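Local coordinates for irisin (Homo sapiens, PDB 4LSD), which acts as a secreted, muscle-derived hormone that probably mediates benefits of exercise, in part by inducing browning of white adipose tissue, at residues A[63-67]-A[68-72]. Sequence-based numbering, arbitrary orientation.
Sequences DLEED and TEYIV
Tyr70 folds back over the preceding loop and takes the backbone amide of Glu65, five residues earlier, on its phenol oxygen: the tyrosine corner of the fibronectin type III domain, set where the chain crosses from strand 58-61 of one sheet to strand 69-78 of the other. Glu65 N lies 2.6 Å from Tyr70 OH, a nearly straight bond (N-H...O angle 168°). CG of Tyr70, beside its backbone N, carries the ring back along the chain to Leu64 and Glu65. Leu64 supports one face: its CD2 sits 4.0 Å from the ring centroid and 25° off the normal, a CH-pi contact displaced toward the hydroxyl end, with Tyr70 CZ 3.7 Å from CD2. Glu65 instead meets the phenol with its CB, 3.2 Å from Tyr70 OH, its side chain running roughly at right angles to the tyrosine's. A phenylalanine in place of Tyr70 would probably leave the Glu65 amide without its acceptor and the ring without the bond that fixes its far end. Thr93 OG1, just after strand 89-92, donates to Glu65 O and accepts from Thr68 N, while the Asp67 carboxylate pairs with Arg95. A second bond spans the loop: Thr68 OG1 donates to Glu66 O at 2.5 Å, approaching from above the carbonyl plane. A chi1 of -57° sets Thr68 OG1 beside the backbone N and CG2 anti to it, 4.0 Å from Glu65 CB.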
ATOM      1  N   ASP A  63      10.313  -1.711   1.316  1.00 43.29           N
ATOM      2  CA  ASP A  63      10.798  -1.360   2.636  1.00 50.15           C
ATOM      3  C   ASP A  63      10.577  -2.461   3.665  1.00 50.20           C
ATOM      4  O   ASP A  63      10.185  -2.189   4.801  1.00 44.20           O
ATOM      5  CB  ASP A  63      10.105  -0.073   3.073  1.00 56.43           C
ATOM      6  CG  ASP A  63      10.847   0.655   4.182  1.00 66.54           C
ATOM      7  OD1 ASP A  63      12.100   0.668   4.165  1.00 64.10           O
ATOM      8  OD2 ASP A  63      10.168   1.239   5.062  1.00 71.53           O
ATOM      9  N   LEU A  64      10.832  -3.701   3.267  1.00 50.52           N
ATOM     10  CA  LEU A  64      10.678  -4.814   4.182  1.00 51.34           C
ATOM     11  C   LEU A  64      11.938  -4.912   5.011  1.00 53.64           C
ATOM     12  O   LEU A  64      12.986  -4.383   4.634  1.00 52.24           O
ATOM     13  CB  LEU A  64      10.468  -6.121   3.423  1.00 49.32           C
ATOM     14  CG  LEU A  64       9.164  -6.245   2.642  1.00 49.99           C
ATOM     15  CD1 LEU A  64       9.039  -7.666   2.117  1.00 46.33           C
ATOM     16  CD2 LEU A  64       7.978  -5.909   3.553  1.00 45.72           C
ATOM     17  N   GLU A  65      11.824  -5.596   6.140  1.00 57.56           N
ATOM     18  CA  GLU A  65      12.938  -5.805   7.055  1.00 59.41           C
ATOM     19  C   GLU A  65      13.797  -6.952   6.550  1.00 58.53           C
ATOM     20  O   GLU A  65      13.268  -7.945   6.058  1.00 55.31           O
ATOM     21  CB  GLU A  65      12.399  -6.171   8.430  1.00 61.82           C
ATOM     22  CG  GLU A  65      12.309  -5.031   9.392  1.00 68.63           C
ATOM     23  CD  GLU A  65      13.573  -4.893  10.189  1.00 74.02           C
ATOM     24  OE1 GLU A  65      13.648  -3.966  11.024  1.00 80.09           O
ATOM     25  OE2 GLU A  65      14.489  -5.719   9.979  1.00 72.85           O
ATOM     26  N   GLU A  66      15.114  -6.825   6.682  1.00 59.58           N
ATOM     27  CA  GLU A  66      16.022  -7.882   6.241  1.00 61.62           C
ATOM     28  C   GLU A  66      15.955  -9.061   7.209  1.00 61.76           C
ATOM     29  O   GLU A  66      15.615  -8.886   8.383  1.00 61.01           O
ATOM     30  CB  GLU A  66      17.458  -7.368   6.216  1.00 63.69           C
ATOM     31  CG  GLU A  66      17.931  -6.903   7.590  1.00 72.36           C
ATOM     32  CD  GLU A  66      19.374  -7.270   7.878  1.00 77.67           C
ATOM     33  OE1 GLU A  66      20.274  -6.799   7.154  1.00 79.54           O
ATOM     34  OE2 GLU A  66      19.610  -8.033   8.836  1.00 81.40           O
ATOM     35  N   ASP A  67      16.289 -10.253   6.716  1.00 63.95           N
ATOM     36  CA  ASP A  67      16.312 -11.459   7.542  1.00 64.11           C
ATOM     37  C   ASP A  67      15.114 -11.513   8.478  1.00 61.71           C
ATOM     38  O   ASP A  67      15.254 -11.770   9.676  1.00 57.95           O
ATOM     39  CB  ASP A  67      17.607 -11.464   8.347  1.00 68.08           C
ATOM     40  CG  ASP A  67      17.784 -12.719   9.167  1.00 75.18           C
ATOM     41  OD1 ASP A  67      17.646 -13.819   8.591  1.00 68.26           O
ATOM     42  OD2 ASP A  67      18.084 -12.604  10.380  1.00 76.57           O
ATOM     43  N   THR A  68      13.936 -11.287   7.906  1.00 58.68           N
ATOM     44  CA  THR A  68      12.697 -11.252   8.667  1.00 55.73           C
ATOM     45  C   THR A  68      11.560 -12.026   8.002  1.00 55.14           C
ATOM     46  O   THR A  68      11.436 -12.029   6.777  1.00 56.13           O
ATOM     47  CB  THR A  68      12.263  -9.794   8.840  1.00 53.46           C
ATOM     48  OG1 THR A  68      13.323  -9.070   9.476  1.00 52.63           O
ATOM     49  CG2 THR A  68      10.993  -9.689   9.655  1.00 52.86           C
ATOM     50  N   GLU A  69      10.723 -12.652   8.827  1.00 51.36           N
ATOM     51  CA  GLU A  69       9.575 -13.429   8.367  1.00 52.17           C
ATOM     52  C   GLU A  69       8.286 -12.605   8.312  1.00 51.14           C
ATOM     53  O   GLU A  69       7.971 -11.857   9.237  1.00 51.31           O
ATOM     54  CB  GLU A  69       9.374 -14.632   9.283  1.00 56.37           C
ATOM     55  CG  GLU A  69      10.511 -15.637   9.229  1.00 65.33           C
ATOM     56  CD  GLU A  69      10.307 -16.800  10.182  1.00 76.46           C
ATOM     57  OE1 GLU A  69      10.393 -16.595  11.416  1.00 78.22           O
ATOM     58  OE2 GLU A  69      10.051 -17.923   9.694  1.00 81.24           O
ATOM     59  N   TYR A  70       7.538 -12.762   7.225  1.00 50.03           N
ATOM     60  CA  TYR A  70       6.296 -12.027   7.026  1.00 45.82           C
ATOM     61  C   TYR A  70       5.119 -12.926   6.721  1.00 44.99           C
ATOM     62  O   TYR A  70       5.278 -14.066   6.296  1.00 47.95           O
ATOM     63  CB  TYR A  70       6.452 -11.048   5.870  1.00 46.03           C
ATOM     64  CG  TYR A  70       7.291  -9.836   6.187  1.00 45.75           C
ATOM     65  CD1 TYR A  70       6.702  -8.671   6.675  1.00 48.60           C
ATOM     66  CD2 TYR A  70       8.670  -9.848   5.999  1.00 45.24           C
ATOM     67  CE1 TYR A  70       7.462  -7.548   6.964  1.00 41.96           C
ATOM     68  CE2 TYR A  70       9.442  -8.730   6.288  1.00 47.36           C
ATOM     69  CZ  TYR A  70       8.830  -7.586   6.767  1.00 45.39           C
ATOM     70  OH  TYR A  70       9.588  -6.479   7.041  1.00 45.26           O
ATOM     71  N   ILE A  71       3.927 -12.394   6.936  1.00 46.19           N
ATOM     72  CA  ILE A  71       2.709 -13.117   6.656  1.00 48.63           C
ATOM     73  C   ILE A  71       1.837 -12.150   5.885  1.00 48.53           C
ATOM     74  O   ILE A  71       1.535 -11.054   6.348  1.00 46.64           O
ATOM     75  CB  ILE A  71       1.994 -13.549   7.928  1.00 49.29           C
ATOM     76  CG1 ILE A  71       2.951 -14.353   8.804  1.00 52.95           C
ATOM     77  CG2 ILE A  71       0.782 -14.401   7.567  1.00 43.66           C
ATOM     78  CD1 ILE A  71       2.332 -14.824  10.089  1.00 54.39           C
ATOM     79  N   VAL A  72       1.451 -12.574   4.691  1.00 47.82           N
ATOM     80  CA  VAL A  72       0.649 -11.769   3.793  1.00 41.06           C
ATOM     81  C   VAL A  72      -0.634 -12.496   3.453  1.00 41.28           C
ATOM     82  O   VAL A  72      -0.620 -13.702   3.231  1.00 44.94           O
ATOM     83  CB  VAL A  72       1.437 -11.513   2.485  1.00 44.13           C
ATOM     84  CG1 VAL A  72       0.491 -11.233   1.321  1.00 39.61           C
ATOM     85  CG2 VAL A  72       2.404 -10.360   2.683  1.00 41.25           C
TER